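Local coordinates for endoglucanase (Clostridium thermocellum, PDB 2C4X), which probably acts in cellulose breakdown as a cellulosomal cellulase, of which this C-terminal PKD and CBM44 pair includes a carbohydrate-binding module that recognises xyloglucan and beta-glucan chains, at residues N104-L110 with K133-L138; A120-N126 with L138-S144; T127-K133 with Y246-I250; M166-I170 with Q230-Q234. The protein carries 1 engineered substitution. All coordinates share one frame; numbering follows the deposited sequence.

Contact 1: residues N104-L110 with K133-L138. With CA (calcium ion), chain C; EDO (1,2-ethanediol), chain E.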
loop_
_atom_site.group_PDB
_atom_site.type_symbol
_atom_site.label_atom_id
_atom_site.label_comp_id
_atom_site.label_asym_id
_atom_site.label_seq_id
_atom_site.Cartn_x
_atom_site.Cartn_y
_atom_site.Cartn_z
ATOM N N ASN A 104 -1.446 12.170 1.104
ATOM C CA ASN A 104 -0.097 11.977 1.635
ATOM C C ASN A 104 0.243 12.918 2.783
ATOM O O ASN A 104 1.184 12.664 3.550
ATOM C CB ASN A 104 0.932 12.112 0.507
ATOM C CG ASN A 104 0.830 13.441 -0.229
ATOM O OD1 ASN A 104 1.141 14.501 0.326
ATOM N ND2 ASN A 104 0.409 13.389 -1.490
ATOM N N PHE A 105 -0.520 14.009 2.861
ATOM C CA PHE A 105 -0.461 15.001 3.943
ATOM C C PHE A 105 0.885 15.733 4.098
ATOM O O PHE A 105 1.141 16.367 5.124
ATOM C CB PHE A 105 -0.950 14.389 5.259
ATOM C CG PHE A 105 -2.294 13.737 5.138
ATOM C CD1 PHE A 105 -3.446 14.517 5.000
ATOM C CD2 PHE A 105 -2.412 12.349 5.121
ATOM C CE1 PHE A 105 -4.699 13.929 4.864
ATOM C CE2 PHE A 105 -3.669 11.743 4.991
ATOM C CZ PHE A 105 -4.812 12.535 4.859
ATOM N N GLU A 106 1.710 15.678 3.055
ATOM C CA GLU A 106 3.049 16.280 3.083
ATOM C C GLU A 106 3.042 17.800 2.902
ATOM O O GLU A 106 4.065 18.460 3.132
ATOM C CB GLU A 106 3.977 15.617 2.048
ATOM C CG GLU A 106 4.110 14.090 2.194
ATOM C CD GLU A 106 4.745 13.669 3.514
ATOM O OE1 GLU A 106 5.787 14.233 3.897
ATOM O OE2 GLU A 106 4.201 12.766 4.177
ATOM N N ASP A 107 1.901 18.357 2.493
ATOM C CA ASP A 107 1.774 19.811 2.349
ATOM C C ASP A 107 1.364 20.509 3.655
ATOM O O ASP A 107 1.217 21.733 3.687
ATOM C CB ASP A 107 0.834 20.186 1.187
ATOM C CG ASP A 107 -0.626 19.810 1.442
ATOM O OD1 ASP A 107 -0.957 19.252 2.514
ATOM O OD2 ASP A 107 -1.457 20.074 0.545
ATOM N N GLY A 108 1.182 19.728 4.721
ATOM C CA GLY A 108 0.880 20.272 6.049
ATOM C C GLY A 108 -0.597 20.529 6.300
ATOM O O GLY A 108 -0.986 20.989 7.376
ATOM N N THR A 109 -1.409 20.198 5.302
ATOM C CA THR A 109 -2.839 20.480 5.266
ATOM C C THR A 109 -3.644 19.289 5.812
ATOM O O THR A 109 -3.103 18.195 6.002
ATOM C CB THR A 109 -3.231 20.836 3.799
ATOM O OG1 THR A 109 -2.665 22.110 3.463
ATOM C CG2 THR A 109 -4.701 20.909 3.583
ATOM N N LEU A 110 -4.926 19.517 6.090
ATOM C CA LEU A 110 -5.849 18.442 6.458
ATOM C C LEU A 110 -6.376 17.675 5.236
ATOM O O LEU A 110 -7.024 16.634 5.383
ATOM C CB LEU A 110 -7.013 18.990 7.299
ATOM C CG LEU A 110 -6.677 19.497 8.705
ATOM C CD1 LEU A 110 -7.955 19.896 9.446
ATOM C CD2 LEU A 110 -5.886 18.459 9.499
ATOM N N LYS A 133 4.301 7.093 5.521
ATOM C CA LYS A 133 5.255 7.438 4.474
ATOM C C LYS A 133 5.499 8.932 4.502
ATOM O O LYS A 133 4.577 9.706 4.759
ATOM C CB LYS A 133 4.729 7.050 3.095
ATOM C CG LYS A 133 5.135 5.676 2.623
ATOM C CD LYS A 133 4.957 5.549 1.110
ATOM C CE LYS A 133 3.490 5.608 0.699
ATOM N NZ LYS A 133 3.334 5.299 -0.760
ATOM N N GLY A 134 6.733 9.336 4.225
ATOM C CA GLY A 134 7.089 10.742 4.241
ATOM C C GLY A 134 7.236 11.215 5.669
ATOM O O GLY A 134 7.437 10.410 6.587
ATOM N N GLU A 135 7.118 12.521 5.865
ATOM C CA GLU A 135 7.339 13.093 7.181
ATOM C C GLU A 135 6.043 13.385 7.941
ATOM O O GLU A 135 6.072 13.591 9.152
ATOM C CB GLU A 135 8.214 14.343 7.072
ATOM C CG GLU A 135 9.650 14.056 6.603
ATOM C CD GLU A 135 10.362 15.295 6.096
ATOM O OE1 GLU A 135 9.676 16.216 5.598
ATOM O OE2 GLU A 135 11.609 15.353 6.186
ATOM N N ARG A 136 4.909 13.359 7.241
ATOM C CA ARG A 136 3.653 13.836 7.826
ATOM C C ARG A 136 2.463 12.899 7.624
ATOM O O ARG A 136 2.474 12.050 6.742
ATOM C CB ARG A 136 3.310 15.222 7.279
ATOM C CG ARG A 136 4.300 16.303 7.668
ATOM C CD ARG A 136 3.907 17.645 7.097
ATOM N NE ARG A 136 4.712 18.700 7.700
ATOM C CZ ARG A 136 4.388 19.362 8.807
ATOM N NH1 ARG A 136 3.254 19.097 9.454
ATOM N NH2 ARG A 136 5.210 20.301 9.267
ATOM N N GLY A 137 1.449 13.071 8.465
ATOM C CA GLY A 137 0.181 12.355 8.347
ATOM C C GLY A 137 -0.847 13.092 9.183
ATOM O O GLY A 137 -0.624 14.239 9.570
ATOM N N LEU A 138 -1.972 12.435 9.458
ATOM C CA LEU A 138 -2.996 13.002 10.339
ATOM C C LEU A 138 -2.910 12.400 11.731
ATOM O O LEU A 138 -2.549 11.225 11.898
ATOM C CB LEU A 138 -4.407 12.805 9.768
ATOM C CG LEU A 138 -4.764 13.540 8.473
ATOM C CD1 LEU A 138 -6.235 13.328 8.102
ATOM C CD2 LEU A 138 -4.430 15.036 8.564
HETATM CA CA CA C . 2.578 11.018 4.574
HETATM C C1 EDO E . -3.289 17.324 1.000
HETATM O O1 EDO E . -2.859 17.268 2.371
HETATM C C2 EDO E . -3.636 15.928 0.499
HETATM O O2 EDO E . -2.596 15.024 0.869
#
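F105 and E106 run alongside G137 and R136, the CA atoms of F105 and G137 lying 5.2 Å apart. N104-L110 is loop: F105 to G108 form a type I turn, and the positive phi of G108 suits a residue without a side chain. K133-L138 is also loop until its last two residues begin a strand.

A calcium ion draws the two backbones together. N104 O, K133 O and R136 O each bind it, as does the carboxylate oxygen E106 OE2, 2.4 Å from the metal. The E106 chain bends at chi2 (-63°), which turns the carboxylate across to the other loop, where E135 N donates to E106 OE1 over 2.9 Å and R136 N to E106 OE2 over 3.2 Å, both on syn sides. G134 leaves room for this carboxylate, its CA 3.5 Å from E106 OE2. E106 N donates to N104 OD1 in an Asx turn, just ahead of the metal-binding carboxylate.

Beyond the metal the contact becomes apolar. L138 lays its branch point over one face of the F105 ring, CG 3.7 Å from the centroid in a CH-pi contact, while L138 CD2 meets L110 CD2. The opposite ring face carries O2 of an ethanediol, probably from the crystallisation liquor, held by N104 N and F105 N. R136 packs its CB 3.3 Å from F105 O and sends its guanidinium on to N126.

With D99 and D248 completing the coordination, this is consistent with a structural calcium site, as in other beta-sandwich carbohydrate-binding modules; it joins loop 104-110 to the start of strand 137-145.

Contact 2: residues A120-N126 with L138-S144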
loop_
_atom_site.group_PDB
_atom_site.type_symbol
_atom_site.label_atom_id
_atom_site.label_comp_id
_atom_site.label_asym_id
_atom_site.label_seq_id
_atom_site.Cartn_x
_atom_site.Cartn_y
_atom_site.Cartn_z
ATOM N N ALA A 120 -19.118 11.259 21.305
ATOM C CA ALA A 120 -17.673 11.364 21.113
ATOM C C ALA A 120 -17.355 12.639 20.339
ATOM O O ALA A 120 -18.148 13.081 19.500
ATOM C CB ALA A 120 -17.129 10.150 20.365
ATOM N N THR A 121 -16.196 13.220 20.626
ATOM C CA THR A 121 -15.711 14.391 19.911
ATOM C C THR A 121 -14.303 14.115 19.391
ATOM O O THR A 121 -13.444 13.609 20.117
ATOM C CB THR A 121 -15.708 15.655 20.813
ATOM O OG1 THR A 121 -16.996 15.811 21.432
ATOM C CG2 THR A 121 -15.399 16.911 19.992
ATOM N N GLY A 122 -14.078 14.445 18.122
ATOM C CA GLY A 122 -12.781 14.259 17.507
ATOM C C GLY A 122 -12.130 15.571 17.130
ATOM O O GLY A 122 -12.804 16.544 16.769
ATOM N N VAL A 123 -10.809 15.595 17.230
ATOM C CA VAL A 123 -10.019 16.669 16.669
ATOM C C VAL A 123 -8.968 16.021 15.767
ATOM O O VAL A 123 -8.474 14.928 16.066
ATOM C CB VAL A 123 -9.385 17.569 17.768
ATOM C CG1 VAL A 123 -8.346 16.809 18.582
ATOM C CG2 VAL A 123 -8.766 18.825 17.162
ATOM N N VAL A 124 -8.654 16.679 14.660
ATOM C CA VAL A 124 -7.635 16.182 13.740
ATOM C C VAL A 124 -6.627 17.281 13.405
ATOM O O VAL A 124 -7.005 18.423 13.149
ATOM C CB VAL A 124 -8.261 15.551 12.455
ATOM C CG1 VAL A 124 -8.958 16.601 11.585
ATOM C CG2 VAL A 124 -7.215 14.786 11.662
ATOM N N VAL A 125 -5.344 16.928 13.442
ATOM C CA VAL A 125 -4.272 17.835 13.035
ATOM C C VAL A 125 -3.305 17.122 12.097
ATOM O O VAL A 125 -3.190 15.890 12.127
ATOM C CB VAL A 125 -3.469 18.407 14.243
ATOM C CG1 VAL A 125 -4.379 19.176 15.204
ATOM C CG2 VAL A 125 -2.691 17.307 14.976
ATOM N N ASN A 126 -2.623 17.903 11.265
ATOM C CA ASN A 126 -1.493 17.412 10.494
ATOM C C ASN A 126 -0.251 17.346 11.387
ATOM O O ASN A 126 0.140 18.344 12.000
ATOM C CB ASN A 126 -1.256 18.287 9.261
ATOM C CG ASN A 126 -0.160 17.739 8.359
ATOM O OD1 ASN A 126 0.991 17.631 8.771
ATOM N ND2 ASN A 126 -0.515 17.393 7.128
ATOM N N LEU A 138 -1.972 12.435 9.458
ATOM C CA LEU A 138 -2.996 13.002 10.339
ATOM C C LEU A 138 -2.910 12.400 11.731
ATOM O O LEU A 138 -2.549 11.225 11.898
ATOM C CB LEU A 138 -4.407 12.805 9.768
ATOM C CG LEU A 138 -4.764 13.540 8.473
ATOM C CD1 LEU A 138 -6.235 13.328 8.102
ATOM C CD2 LEU A 138 -4.430 15.036 8.564
ATOM N N LYS A 139 -3.231 13.223 12.723
ATOM C CA LYS A 139 -3.312 12.795 14.104
ATOM C C LYS A 139 -4.730 13.091 14.566
ATOM O O LYS A 139 -5.147 14.250 14.624
ATOM C CB LYS A 139 -2.282 13.542 14.954
ATOM C CG LYS A 139 -2.304 13.213 16.432
ATOM C CD LYS A 139 -1.309 14.093 17.182
ATOM C CE LYS A 139 -1.485 13.967 18.678
ATOM N NZ LYS A 139 -0.434 14.714 19.437
ATOM N N TRP A 140 -5.463 12.031 14.876
ATOM C CA TRP A 140 -6.891 12.119 15.156
ATOM C C TRP A 140 -7.139 11.716 16.600
ATOM O O TRP A 140 -6.993 10.549 16.963
ATOM C CB TRP A 140 -7.653 11.221 14.171
ATOM C CG TRP A 140 -9.164 11.102 14.346
ATOM C CD1 TRP A 140 -10.033 12.051 14.824
ATOM C CD2 TRP A 140 -9.969 9.966 13.986
ATOM N NE1 TRP A 140 -11.327 11.559 14.801
ATOM C CE2 TRP A 140 -11.314 10.285 14.292
ATOM C CE3 TRP A 140 -9.678 8.705 13.436
ATOM C CZ2 TRP A 140 -12.373 9.381 14.071
ATOM C CZ3 TRP A 140 -10.733 7.805 13.212
ATOM C CH2 TRP A 140 -12.063 8.151 13.528
ATOM N N THR A 141 -7.492 12.696 17.425
ATOM C CA THR A 141 -7.708 12.454 18.852
ATOM C C THR A 141 -9.195 12.471 19.176
ATOM O O THR A 141 -9.882 13.461 18.931
ATOM C CB THR A 141 -6.941 13.477 19.734
ATOM O OG1 THR A 141 -5.559 13.505 19.348
ATOM C CG2 THR A 141 -7.041 13.110 21.217
ATOM N N VAL A 142 -9.675 11.357 19.724
ATOM C CA VAL A 142 -11.089 11.179 20.048
ATOM C C VAL A 142 -11.297 11.097 21.557
ATOM O O VAL A 142 -10.615 10.336 22.252
ATOM C CB VAL A 142 -11.669 9.901 19.382
ATOM C CG1 VAL A 142 -13.159 9.720 19.737
ATOM C CG2 VAL A 142 -11.466 9.935 17.871
ATOM N N THR A 143 -12.240 11.897 22.047
ATOM C CA THR A 143 -12.685 11.835 23.431
ATOM C C THR A 143 -14.116 11.304 23.432
ATOM O O THR A 143 -15.052 12.003 23.018
ATOM C CB THR A 143 -12.615 13.221 24.103
ATOM O OG1 THR A 143 -11.329 13.799 23.853
ATOM C CG2 THR A 143 -12.841 13.118 25.616
ATOM N N SER A 144 -14.281 10.053 23.851
ATOM C CA SER A 144 -15.610 9.468 23.901
ATOM C C SER A 144 -16.205 9.558 25.295
ATOM O O SER A 144 -15.491 9.477 26.300
ATOM C CB SER A 144 -15.632 8.032 23.370
ATOM O OG SER A 144 -14.933 7.144 24.210
HETATM O O HOH W 1 -16.703 14.099 23.859
#
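T143 O is gripped twice, by T121 N at 2.9 Å and by a water that donates to it and also bonds T121 OG1. This pair belongs to an antiparallel beta hairpin of the CBM44 beta-sandwich, with strand 120-127 at the edge of its sheet. T121 with T143, V123 with T141 and V125 with K139 are hydrogen-bonded pairs, and the bond from K139 N to V125 O is the shortest, 2.7 Å.

The residues of these pairs all point to one face, where beta-branched residues suit the extended backbone and the lysine and threonines suit a face more open to solvent. V123 CG1 lies beside T141 CB at 3.8 Å, and V125 CG2 beside K139 CB. K139 runs on, fully extended, to a salt bridge with E129.

The other face looks into the sandwich. V124 CG2 reaches L138 CB at 3.9 Å, and A120 CB meets V142 CG1. L138, W140 and V124 pack there on L152 of the facing sheet. W140 places CG anti to its backbone N (chi1 176°), which carries the indole into the sandwich, slanting toward V142, with V142 CG2 over one face. G122, with no side chain, lets the ring edge come close: W140 NE1 is 4.1 Å from G122 CA, and V123 O lies in the ring plane, 3.5 Å from W140 CD1.

Contact 3: residues T127-K133 with Y246-I250. With CA (calcium ion), chain C.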
loop_
_atom_site.group_PDB
_atom_site.type_symbol
_atom_site.label_atom_id
_atom_site.label_comp_id
_atom_site.label_asym_id
_atom_site.label_seq_id
_atom_site.Cartn_x
_atom_site.Cartn_y
_atom_site.Cartn_z
ATOM N N THR A 127 0.364 16.165 11.446
ATOM C CA THR A 127 1.404 15.874 12.435
ATOM C C THR A 127 2.701 15.336 11.825
ATOM O O THR A 127 2.687 14.745 10.749
ATOM C CB THR A 127 0.890 14.857 13.498
ATOM O OG1 THR A 127 1.860 14.721 14.544
ATOM C CG2 THR A 127 0.632 13.481 12.876
ATOM N N THR A 128 3.813 15.547 12.529
ATOM C CA THR A 128 5.084 14.909 12.203
ATOM C C THR A 128 5.426 13.816 13.227
ATOM O O THR A 128 6.465 13.160 13.109
ATOM C CB THR A 128 6.261 15.930 12.144
ATOM O OG1 THR A 128 6.356 16.633 13.388
ATOM C CG2 THR A 128 6.071 16.941 11.015
ATOM N N GLU A 129 4.558 13.622 14.223
ATOM C CA GLU A 129 4.813 12.677 15.317
ATOM C C GLU A 129 4.886 11.229 14.841
ATOM O O GLU A 129 5.774 10.477 15.254
ATOM C CB GLU A 129 3.775 12.830 16.436
ATOM C CG GLU A 129 3.956 14.103 17.265
ATOM C CD GLU A 129 2.804 14.384 18.229
ATOM O OE1 GLU A 129 1.870 13.557 18.344
ATOM O OE2 GLU A 129 2.847 15.450 18.884
ATOM N N LYS A 130 3.940 10.853 13.978
ATOM C CA LYS A 130 3.934 9.559 13.312
ATOM C C LYS A 130 3.473 9.738 11.871
ATOM O O LYS A 130 2.543 10.501 11.595
ATOM C CB LYS A 130 2.987 8.576 14.012
ATOM C CG LYS A 130 3.415 8.132 15.399
ATOM C CD LYS A 130 2.519 7.015 15.930
ATOM C CE LYS A 130 2.636 6.895 17.453
ATOM N NZ LYS A 130 4.013 6.528 17.909
ATOM N N ALA A 131 4.125 9.030 10.954
ATOM C CA ALA A 131 3.689 8.973 9.564
ATOM C C ALA A 131 3.960 7.582 9.031
ATOM O O ALA A 131 4.864 6.892 9.522
ATOM C CB ALA A 131 4.412 10.014 8.731
ATOM N N PHE A 132 3.168 7.157 8.049
ATOM C CA PHE A 132 3.393 5.867 7.406
ATOM C C PHE A 132 4.420 6.011 6.284
ATOM O O PHE A 132 5.288 5.152 6.110
ATOM C CB PHE A 132 2.083 5.248 6.880
ATOM C CG PHE A 132 2.286 3.935 6.184
ATOM C CD1 PHE A 132 2.500 2.771 6.923
ATOM C CD2 PHE A 132 2.309 3.866 4.794
ATOM C CE1 PHE A 132 2.721 1.550 6.282
ATOM C CE2 PHE A 132 2.537 2.653 4.142
ATOM C CZ PHE A 132 2.735 1.489 4.888
ATOM N N LYS A 133 4.301 7.093 5.521
ATOM C CA LYS A 133 5.255 7.438 4.474
ATOM C C LYS A 133 5.499 8.932 4.502
ATOM O O LYS A 133 4.577 9.706 4.759
ATOM C CB LYS A 133 4.729 7.050 3.095
ATOM C CG LYS A 133 5.135 5.676 2.623
ATOM C CD LYS A 133 4.957 5.549 1.110
ATOM C CE LYS A 133 3.490 5.608 0.699
ATOM N NZ LYS A 133 3.334 5.299 -0.760
ATOM N N TYR A 246 -3.668 7.536 14.204
ATOM C CA TYR A 246 -2.925 8.186 13.135
ATOM C C TYR A 246 -3.345 7.609 11.790
ATOM O O TYR A 246 -3.595 6.406 11.667
ATOM C CB TYR A 246 -1.416 8.041 13.349
ATOM C CG TYR A 246 -0.920 8.690 14.621
ATOM C CD1 TYR A 246 -0.987 8.017 15.839
ATOM C CD2 TYR A 246 -0.395 9.980 14.610
ATOM C CE1 TYR A 246 -0.540 8.612 17.018
ATOM C CE2 TYR A 246 0.057 10.581 15.780
ATOM C CZ TYR A 246 -0.016 9.889 16.981
ATOM O OH TYR A 246 0.435 10.468 18.147
ATOM N N VAL A 247 -3.440 8.484 10.796
ATOM C CA VAL A 247 -3.910 8.124 9.458
ATOM C C VAL A 247 -2.992 8.765 8.430
ATOM O O VAL A 247 -2.695 9.955 8.515
ATOM C CB VAL A 247 -5.364 8.611 9.196
ATOM C CG1 VAL A 247 -5.827 8.199 7.801
ATOM C CG2 VAL A 247 -6.327 8.080 10.268
ATOM N N ASP A 248 -2.550 7.978 7.456
ATOM C CA ASP A 248 -1.629 8.487 6.441
ATOM C C ASP A 248 -1.680 7.629 5.207
ATOM O O ASP A 248 -2.108 6.476 5.267
ATOM C CB ASP A 248 -0.183 8.529 6.969
ATOM C CG ASP A 248 0.747 9.346 6.078
ATOM O OD1 ASP A 248 0.251 10.200 5.309
ATOM O OD2 ASP A 248 1.983 9.143 6.138
ATOM N N ALA A 249 -1.241 8.214 4.094
ATOM C CA ALA A 249 -0.960 7.487 2.858
ATOM C C ALA A 249 -2.168 6.706 2.341
ATOM O O ALA A 249 -2.050 5.533 1.958
ATOM C CB ALA A 249 0.267 6.577 3.028
ATOM N N ILE A 250 -3.328 7.364 2.341
ATOM C CA ILE A 250 -4.517 6.821 1.675
ATOM C C ILE A 250 -4.274 6.907 0.170
ATOM O O ILE A 250 -3.940 7.975 -0.360
ATOM C CB ILE A 250 -5.813 7.562 2.067
ATOM C CG1 ILE A 250 -5.972 7.584 3.592
ATOM C CG2 ILE A 250 -7.024 6.897 1.416
ATOM C CD1 ILE A 250 -7.052 8.540 4.089
HETATM CA CA CA C . 2.578 11.018 4.574
#
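The Y246 ring carries K130 over one face and two residues at its edge. K130 CD sits 3.8 Å from the ring centroid, 19° off the normal, a CH-pi contact in which the aliphatic chain crosses the tyrosine side chain at about a right angle. A bend at chi4 (-63°) comes only after this aliphatic run, and the charged end makes a cation-pi contact with W171. Near the ring plane, T127 CG2 is 4.0 Å from Y246 CD2, and E129 OE1 approaches Y246 OH at a weak 3.4 Å; that carboxylate has a firmer partner in the salt bridge to K139. A249 CB lies 3.8 Å from F132 CD2, oblique to the ring. A249 has a positive phi, and its small methyl fits between F132 and the K133 chain.

Between these two ends lies D248, whose two oxygens both bind the calcium ion, OD1 at 2.6 Å and OD2 at 2.5 Å. On its anti side, OD2 also receives two backbone N-H groups: F132 N at 3.0 Å, on the anti lone pair, and K133 N at 3.2 Å in a nearly straight bond (173°). K133 O turns back to the same metal.

A carboxylate shared by a cation and two N-H donors is probably kept ionised and limited in rotation, and the metal and the two N-H bonds together link loop 127-133 to strand 241-251.

Contact 4: residues M166-I170 with Q230-Q234. With EDO (1,2-ethanediol), chain F.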
loop_
_atom_site.group_PDB
_atom_site.type_symbol
_atom_site.label_atom_id
_atom_site.label_comp_id
_atom_site.label_asym_id
_atom_site.label_seq_id
_atom_site.Cartn_x
_atom_site.Cartn_y
_atom_site.Cartn_z
HETATM N N MSE A 166 -9.261 1.314 -2.605
HETATM C CA MSE A 166 -8.498 2.263 -1.802
HETATM C C MSE A 166 -7.725 1.519 -0.722
HETATM O O MSE A 166 -8.233 0.552 -0.152
HETATM C CB MSE A 166 -9.442 3.259 -1.125
HETATM C CG MSE A 166 -10.139 4.238 -2.053
HETATM SE SE MSE A 166 -11.910 4.726 -1.337
HETATM C CE MSE A 166 -12.878 3.175 -2.068
ATOM N N THR A 167 -6.515 1.996 -0.430
ATOM C CA THR A 167 -5.703 1.481 0.667
ATOM C C THR A 167 -5.526 2.556 1.740
ATOM O O THR A 167 -5.044 3.653 1.453
ATOM C CB THR A 167 -4.316 1.008 0.149
ATOM O OG1 THR A 167 -4.504 -0.054 -0.788
ATOM C CG2 THR A 167 -3.436 0.514 1.280
ATOM N N PHE A 168 -5.931 2.234 2.970
ATOM C CA PHE A 168 -5.780 3.129 4.118
ATOM C C PHE A 168 -4.660 2.597 5.006
ATOM O O PHE A 168 -4.497 1.382 5.134
ATOM C CB PHE A 168 -7.066 3.166 4.954
ATOM C CG PHE A 168 -8.266 3.739 4.241
ATOM C CD1 PHE A 168 -8.932 3.011 3.244
ATOM C CD2 PHE A 168 -8.759 4.992 4.601
ATOM C CE1 PHE A 168 -10.060 3.536 2.596
ATOM C CE2 PHE A 168 -9.888 5.532 3.966
ATOM C CZ PHE A 168 -10.545 4.800 2.962
ATOM N N ARG A 169 -3.892 3.499 5.611
ATOM C CA ARG A 169 -2.963 3.126 6.680
ATOM C C ARG A 169 -3.361 3.816 7.983
ATOM O O ARG A 169 -3.443 5.044 8.051
ATOM C CB ARG A 169 -1.506 3.440 6.305
ATOM C CG ARG A 169 -0.910 2.454 5.320
ATOM C CD ARG A 169 -1.179 2.835 3.870
ATOM N NE ARG A 169 -0.482 1.925 2.955
ATOM C CZ ARG A 169 -0.175 2.205 1.688
ATOM N NH1 ARG A 169 -0.490 3.382 1.159
ATOM N NH2 ARG A 169 0.464 1.308 0.947
ATOM N N ILE A 170 -3.617 3.013 9.011
ATOM C CA ILE A 170 -4.177 3.512 10.262
ATOM C C ILE A 170 -3.384 2.955 11.436
ATOM O O ILE A 170 -3.289 1.741 11.607
ATOM C CB ILE A 170 -5.693 3.129 10.402
ATOM C CG1 ILE A 170 -6.467 3.463 9.119
ATOM C CG2 ILE A 170 -6.340 3.823 11.608
ATOM C CD1 ILE A 170 -7.868 2.826 9.035
ATOM N N GLN A 230 -18.894 10.461 0.401
ATOM C CA GLN A 230 -18.153 10.716 1.629
ATOM C C GLN A 230 -17.224 9.538 1.882
ATOM O O GLN A 230 -17.675 8.393 1.934
ATOM C CB GLN A 230 -19.097 10.920 2.813
ATOM C CG GLN A 230 -18.382 11.275 4.109
ATOM C CD GLN A 230 -19.344 11.468 5.255
ATOM O OE1 GLN A 230 -19.261 10.771 6.269
ATOM N NE2 GLN A 230 -20.275 12.413 5.102
HETATM N N MSE A 231 -15.928 9.817 2.013
HETATM C CA MSE A 231 -14.950 8.801 2.386
HETATM C C MSE A 231 -14.419 9.108 3.786
HETATM O O MSE A 231 -14.220 10.268 4.139
HETATM C CB MSE A 231 -13.809 8.782 1.368
HETATM C CG MSE A 231 -12.726 7.728 1.591
HETATM SE SE MSE A 231 -11.250 7.898 0.257
HETATM C CE MSE A 231 -10.342 9.407 1.014
ATOM N N GLY A 232 -14.193 8.086 4.593
ATOM C CA GLY A 232 -13.583 8.340 5.889
ATOM C C GLY A 232 -13.245 7.110 6.694
ATOM O O GLY A 232 -13.202 5.999 6.176
ATOM N N ILE A 233 -12.973 7.334 7.972
ATOM C CA ILE A 233 -12.792 6.261 8.920
ATOM C C ILE A 233 -13.760 6.493 10.072
ATOM O O ILE A 233 -13.864 7.611 10.596
ATOM C CB ILE A 233 -11.328 6.171 9.418
ATOM C CG1 ILE A 233 -10.382 5.952 8.234
ATOM C CG2 ILE A 233 -11.175 5.042 10.448
ATOM C CD1 ILE A 233 -8.982 6.402 8.500
ATOM N N GLN A 234 -14.480 5.437 10.429
ATOM C CA GLN A 234 -15.404 5.468 11.551
ATOM C C GLN A 234 -14.880 4.580 12.681
ATOM O O GLN A 234 -14.396 3.468 12.440
ATOM C CB GLN A 234 -16.792 4.998 11.121
ATOM C CG GLN A 234 -17.865 5.207 12.174
ATOM C CD GLN A 234 -19.230 4.711 11.743
ATOM O OE1 GLN A 234 -19.484 3.512 11.713
ATOM N NE2 GLN A 234 -20.127 5.643 11.435
HETATM C C1 EDO F . -21.420 8.745 9.632
HETATM O O1 EDO F . -20.563 9.535 8.802
HETATM C C2 EDO F . -22.000 7.593 8.825
HETATM O O2 EDO F . -22.531 6.608 9.723
#
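F168 sets its ring anti to the carbonyl carbon (chi1 -64°) and M231 sends CG anti to its backbone N (chi1 -178°); these torsions lead the two side chains alongside one another, running in opposite senses. M231 CG comes to the edge of the phenyl ring, 3.9 Å from F168 CZ. Its selenium, for this is selenomethionine, stands 5.3 Å from the ring centroid, an oblique Met-aromatic contact. M166, also selenomethionine, bends at chi2 and chi3 to bring its own selenium 3.6 Å from that of M231; the long, unbranched methionine chain is flexible enough to fill the space between two sheets, and the selenium comes from the SeMet derivative.

The two strands lie in different sheets of the CBM44 beta-sandwich, their axes 9.9 Å apart at closest and turned by 33°, a face-to-face packing with no hydrogen bond across it. Only side chains can span such a separation, and in both strands they alternate inward and outward: M166, F168 and I170 face M231 and I233. F168 is also flanked by P183 and I250, from strands of either sheet. At the far end I170 and I233 reach toward each other tip to tip, CD1 to CD1 at 3.8 Å, while I233 CG1 rests 4.1 Å from F168 CD2.

Contact 4 is fully buried and almost entirely apolar, with no hydrogen bond across it, joining the two sheets of the sandwich face to face, whereas contacts 1, 2 and 3 are partly buried and add backbone or metal bonds to their packing. Contacts 1 and 3 share K133 and a single calcium ion, approached from the loop 104-110 in one and from strand 241-251 in the other. Contact 2 continues from contact 1 through L138, and its N126 bonds both R136 and F105 O of contact 1. In contact 2, regular strand pairing replaces ion coordination. W140 of contact 2 packs on I233 of contact 4, and R169 of strand 165-172 bonds A249 O of contact 3.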